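Local coordinates for protein kojibiose phosphorylase (Gut metagenome, PDB 6W0P) that belongs to glycoside hydrolase family 65, combining an N-terminal beta-sandwich domain, a helical central catalytic domain and a small C-terminal domain, at residues V202-L205 with T206-Q209; G259-L263 with S264-D268. All blocks are in the same frame, centred on the assembly; numbering follows the deposited sequence.

Interactions 1 and 2 lie at the same end of the N-terminal domain's large antiparallel sheet, their centres about 14 Å apart and about 25 and 30 Å from the centre of the chain. Interaction 1 is the turn joining strands 197-204 and 210-217; interaction 2 follows strand 245-256, which lies beside 210-217, and opens helix 263-277. They meet directly only in loose packing, Asn-208 ND2 being 3.9 Å from Gly-259 O. Hydrogen bonds to residues outside both link them indirectly: Gln-209 of interaction 1 reaches the carbonyl of Lys-257, and Gln-266 of interaction 2 reaches Thr-210 and Thr-212 on the strand leaving the turn.

Interaction 1: residues V202-L205 with T206-Q209; sequences VKTL and TTNQ
Thr-204 OG1 is the polar centre of this turn, giving its proton to Thr-207 OG1 at 2.7 Å and receiving the backbone N-H of Gln-209. The second bond, Gln-209 N to Thr-204 OG1, measures 3.0 Å and is fairly straight at 159°. With chi1 at 58°, Thr-204 OG1 lies between its own backbone N and carbonyl carbon, facing into the turn, while CG2, beside the backbone N, packs 3.7 Å from Gln-209 CB. The two threonine side chains cross nearly at right angles and meet through their hydroxyls. Backbone pairing adds Thr-204 N to Gln-209 O at 2.7 Å, nearly straight (164°). The same carbonyl receives a CH...O contact from Lys-203 CA at 3.2 Å.

This is the tight connection of a beta-hairpin, between strands 197-204 and 210-217 of the large antiparallel sheet in the galactose-mutarotase-like N-terminal domain. Because the Thr-204 hydroxyl stands in for its carbonyl as acceptor, the pair shares a single backbone bond. A water accepts from Asn-208 N at 3.0 Å; it also lies unusually close to Thr-204 O, which leaves that second link doubtful. Asn-208 adopts left-handed backbone angles as the chain doubles back. On the outer side the extended Lys-203 chain runs alongside the Asn-208 side chain, NZ coming 3.7 Å from OD1 in a loose approach.

Further out, strand 64-66 and the residues before it hold the turn from one side. Glu-65 OE1 accepts both Thr-206 N and Thr-207 N, and Thr-207 OG1 is hydrogen-bonded to Tyr-64 O. The amide of the buried Gln-209 is pinned at both ends: OE1 to Tyr-64 N, NE2 to the carbonyls of Gly-62 and Lys-257.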
loop_
_atom_site.group_PDB
_atom_site.type_symbol
_atom_site.label_atom_id
_atom_site.label_comp_id
_atom_site.label_asym_id
_atom_site.label_seq_id
_atom_site.Cartn_x
_atom_site.Cartn_y
_atom_site.Cartn_z
ATOM N N VAL A 202 0.841 -15.076 -34.457
ATOM C CA VAL A 202 1.091 -15.306 -33.011
ATOM C C VAL A 202 -0.175 -14.922 -32.255
ATOM O O VAL A 202 -1.041 -14.239 -32.836
ATOM C CB VAL A 202 2.321 -14.525 -32.514
ATOM C CG1 VAL A 202 3.609 -15.159 -32.993
ATOM C CG2 VAL A 202 2.272 -13.058 -32.916
ATOM N N LYS A 203 -0.259 -15.362 -31.007
ATOM C CA LYS A 203 -1.394 -15.078 -30.116
ATOM C C LYS A 203 -0.838 -14.710 -28.742
ATOM O O LYS A 203 0.205 -15.274 -28.360
ATOM C CB LYS A 203 -2.320 -16.292 -30.058
ATOM C CG LYS A 203 -3.636 -16.055 -29.334
ATOM C CD LYS A 203 -4.564 -17.252 -29.420
ATOM C CE LYS A 203 -5.828 -17.079 -28.603
ATOM N NZ LYS A 203 -6.901 -18.005 -29.051
ATOM N N THR A 204 -1.515 -13.788 -28.053
ATOM C CA THR A 204 -1.157 -13.325 -26.690
ATOM C C THR A 204 -1.475 -14.444 -25.702
ATOM O O THR A 204 -2.366 -15.249 -26.018
ATOM C CB THR A 204 -1.911 -12.047 -26.326
ATOM O OG1 THR A 204 -3.310 -12.317 -26.422
ATOM C CG2 THR A 204 -1.544 -10.890 -27.232
ATOM N N LEU A 205 -0.803 -14.430 -24.549
ATOM C CA LEU A 205 -0.874 -15.476 -23.498
ATOM C C LEU A 205 -2.331 -15.692 -23.084
ATOM O O LEU A 205 -2.742 -16.850 -23.010
ATOM C CB LEU A 205 -0.056 -15.038 -22.278
ATOM C CG LEU A 205 1.418 -14.687 -22.509
ATOM C CD1 LEU A 205 2.155 -14.531 -21.183
ATOM C CD2 LEU A 205 2.113 -15.743 -23.359
ATOM N N THR A 206 -3.067 -14.598 -22.838
ATOM C CA THR A 206 -4.349 -14.587 -22.082
ATOM C C THR A 206 -5.440 -13.791 -22.805
ATOM O O THR A 206 -6.601 -14.245 -22.769
ATOM C CB THR A 206 -4.091 -14.067 -20.662
ATOM O OG1 THR A 206 -3.829 -15.265 -19.925
ATOM C CG2 THR A 206 -5.223 -13.284 -20.034
ATOM N N THR A 207 -5.096 -12.654 -23.426
ATOM C CA THR A 207 -6.076 -11.599 -23.799
ATOM C C THR A 207 -6.816 -11.970 -25.083
ATOM O O THR A 207 -7.660 -11.174 -25.515
ATOM C CB THR A 207 -5.368 -10.249 -23.887
ATOM O OG1 THR A 207 -4.367 -10.311 -24.904
ATOM C CG2 THR A 207 -4.751 -9.878 -22.559
ATOM N N ASN A 208 -6.494 -13.119 -25.679
ATOM C CA ASN A 208 -7.190 -13.678 -26.871
ATOM C C ASN A 208 -6.927 -12.756 -28.069
ATOM O O ASN A 208 -7.839 -12.558 -28.892
ATOM C CB ASN A 208 -8.688 -13.896 -26.614
ATOM C CG ASN A 208 -9.139 -15.277 -27.040
ATOM O OD1 ASN A 208 -8.744 -16.267 -26.414
ATOM N ND2 ASN A 208 -9.956 -15.354 -28.086
ATOM N N GLN A 209 -5.722 -12.203 -28.159
ATOM C CA GLN A 209 -5.343 -11.286 -29.261
ATOM C C GLN A 209 -4.333 -11.984 -30.163
ATOM O O GLN A 209 -3.433 -12.680 -29.638
ATOM C CB GLN A 209 -4.798 -9.976 -28.712
ATOM C CG GLN A 209 -5.834 -9.217 -27.903
ATOM C CD GLN A 209 -5.260 -7.901 -27.442
ATOM O OE1 GLN A 209 -4.104 -7.837 -27.006
ATOM N NE2 GLN A 209 -6.062 -6.847 -27.562
HETATM O O HOH W 1 -4.750 -15.540 -25.363
#

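Interaction 2: residues G259-L263 with S264-D268; sequences GNQKL and SQQRD
The N-terminus of helix 263-277, with Lys-262 at the N-cap, is formed here just after strand 245-256 leaves the large sheet of the N-terminal domain. A side-chain bridge spans the entry: Gln-266 NE2 donates to Gln-261 OE1 at 2.9 Å, a nearly straight bond (163°). The acceptor lies close to the amide plane of Gln-266, whereas the donor is tilted 23° from the carbonyl plane of Gln-261; the two amides stand 62° apart and their chains cross at about a right angle. Both chains are extended, and both have CG anti to the backbone N, which carries the amides out far enough to meet across the first turn.

Gln-266 is also held from the sheet. Its OE1 is hydrogen-bonded to Thr-212 OG1 and its NE2 to Thr-210 OG1, so the amide of this buried residue joins the helix start, the approaching loop and strand 210-217. Leu-263 lies alongside it, CD2 3.9 Å from Gln-266 OE1, and packs on Val-189 and Thr-201 of the strands beneath.

Backbone bonds begin with Lys-262 O, which accepts Gln-266 N at 3.2 Å and, weakly, Gln-265 N. The next i to i+4 bond, Arg-267 N to Leu-263 O at 3.1 Å, continues the helix, and the Arg-267 guanidinium makes a cation-pi contact with Phe-192. On the exposed side the Lys-262 chain bends at chi2 and chi4 and folds against Ser-264, leaving CE 3.4 Å from Ser-264 OG.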
loop_
_atom_site.group_PDB
_atom_site.type_symbol
_atom_site.label_atom_id
_atom_site.label_comp_id
_atom_site.label_asym_id
_atom_site.label_seq_id
_atom_site.Cartn_x
_atom_site.Cartn_y
_atom_site.Cartn_z
ATOM N N GLY A 259 -10.501 -11.009 -30.994
ATOM C CA GLY A 259 -10.222 -12.461 -30.976
ATOM C C GLY A 259 -11.214 -13.285 -31.782
ATOM O O GLY A 259 -11.107 -14.522 -31.731
ATOM N N ASN A 260 -12.132 -12.648 -32.510
ATOM C CA ASN A 260 -13.199 -13.348 -33.277
ATOM C C ASN A 260 -12.812 -13.468 -34.756
ATOM O O ASN A 260 -13.626 -14.023 -35.522
ATOM C CB ASN A 260 -14.542 -12.624 -33.174
ATOM C CG ASN A 260 -15.028 -12.504 -31.747
ATOM O OD1 ASN A 260 -15.238 -11.397 -31.258
ATOM N ND2 ASN A 260 -15.185 -13.634 -31.072
ATOM N N GLN A 261 -11.642 -12.963 -35.163
ATOM C CA GLN A 261 -11.163 -13.094 -36.565
ATOM C C GLN A 261 -10.628 -14.521 -36.787
ATOM O O GLN A 261 -9.805 -14.986 -35.993
ATOM C CB GLN A 261 -10.124 -12.022 -36.910
ATOM C CG GLN A 261 -9.746 -12.042 -38.386
ATOM C CD GLN A 261 -8.888 -10.879 -38.811
ATOM O OE1 GLN A 261 -7.866 -10.568 -38.189
ATOM N NE2 GLN A 261 -9.290 -10.255 -39.908
ATOM N N LYS A 262 -11.102 -15.193 -37.832
ATOM C CA LYS A 262 -10.535 -16.478 -38.321
ATOM C C LYS A 262 -9.114 -16.206 -38.847
ATOM O O LYS A 262 -8.950 -15.283 -39.665
ATOM C CB LYS A 262 -11.455 -17.068 -39.398
ATOM C CG LYS A 262 -10.838 -18.176 -40.237
ATOM C CD LYS A 262 -10.403 -19.384 -39.419
ATOM C CE LYS A 262 -9.338 -20.229 -40.090
ATOM N NZ LYS A 262 -8.310 -20.705 -39.129
ATOM N N LEU A 263 -8.123 -16.991 -38.423
ATOM C CA LEU A 263 -6.686 -16.733 -38.718
ATOM C C LEU A 263 -6.342 -16.948 -40.205
ATOM O O LEU A 263 -5.368 -16.312 -40.673
ATOM C CB LEU A 263 -5.832 -17.601 -37.788
ATOM C CG LEU A 263 -5.898 -17.225 -36.307
ATOM C CD1 LEU A 263 -4.976 -18.106 -35.471
ATOM C CD2 LEU A 263 -5.551 -15.762 -36.098
ATOM N N SER A 264 -7.111 -17.758 -40.942
ATOM C CA SER A 264 -6.923 -17.963 -42.407
ATOM C C SER A 264 -7.230 -16.657 -43.158
ATOM O O SER A 264 -6.497 -16.351 -44.118
ATOM C CB SER A 264 -7.720 -19.152 -42.959
ATOM O OG SER A 264 -9.083 -18.819 -43.217
ATOM N N GLN A 265 -8.254 -15.916 -42.725
ATOM C CA GLN A 265 -8.673 -14.609 -43.307
ATOM C C GLN A 265 -7.672 -13.504 -42.933
ATOM O O GLN A 265 -7.457 -12.601 -43.776
ATOM C CB GLN A 265 -10.068 -14.215 -42.817
ATOM C CG GLN A 265 -11.185 -15.165 -43.250
ATOM C CD GLN A 265 -12.507 -14.742 -42.655
ATOM O OE1 GLN A 265 -12.610 -13.685 -42.028
ATOM N NE2 GLN A 265 -13.526 -15.561 -42.853
ATOM N N GLN A 266 -7.117 -13.557 -41.715
ATOM C CA GLN A 266 -6.101 -12.609 -41.172
ATOM C C GLN A 266 -4.875 -12.678 -42.074
ATOM O O GLN A 266 -4.419 -11.617 -42.563
ATOM C CB GLN A 266 -5.717 -12.961 -39.731
ATOM C CG GLN A 266 -4.867 -11.909 -39.032
ATOM C CD GLN A 266 -4.667 -12.175 -37.556
ATOM O OE1 GLN A 266 -3.598 -12.597 -37.128
ATOM N NE2 GLN A 266 -5.697 -11.914 -36.763
ATOM N N ARG A 267 -4.419 -13.906 -42.317
ATOM C CA ARG A 267 -3.260 -14.212 -43.186
ATOM C C ARG A 267 -3.547 -13.724 -44.609
ATOM O O ARG A 267 -2.675 -13.061 -45.180
ATOM C CB ARG A 267 -2.951 -15.707 -43.131
ATOM C CG ARG A 267 -1.545 -16.046 -43.603
ATOM C CD ARG A 267 -1.445 -17.430 -44.217
ATOM N NE ARG A 267 -0.975 -18.442 -43.286
ATOM C CZ ARG A 267 -0.773 -19.715 -43.612
ATOM N NH1 ARG A 267 -1.021 -20.135 -44.843
ATOM N NH2 ARG A 267 -0.326 -20.559 -42.699
ATOM N N ASP A 268 -4.727 -13.992 -45.161
ATOM C CA ASP A 268 -5.007 -13.633 -46.577
ATOM C C ASP A 268 -5.082 -12.110 -46.720
ATOM O O ASP A 268 -4.563 -11.577 -47.724
ATOM C CB ASP A 268 -6.284 -14.275 -47.119
ATOM C CG ASP A 268 -6.229 -14.401 -48.635
ATOM O OD1 ASP A 268 -5.729 -15.449 -49.104
ATOM O OD2 ASP A 268 -6.619 -13.420 -49.338
#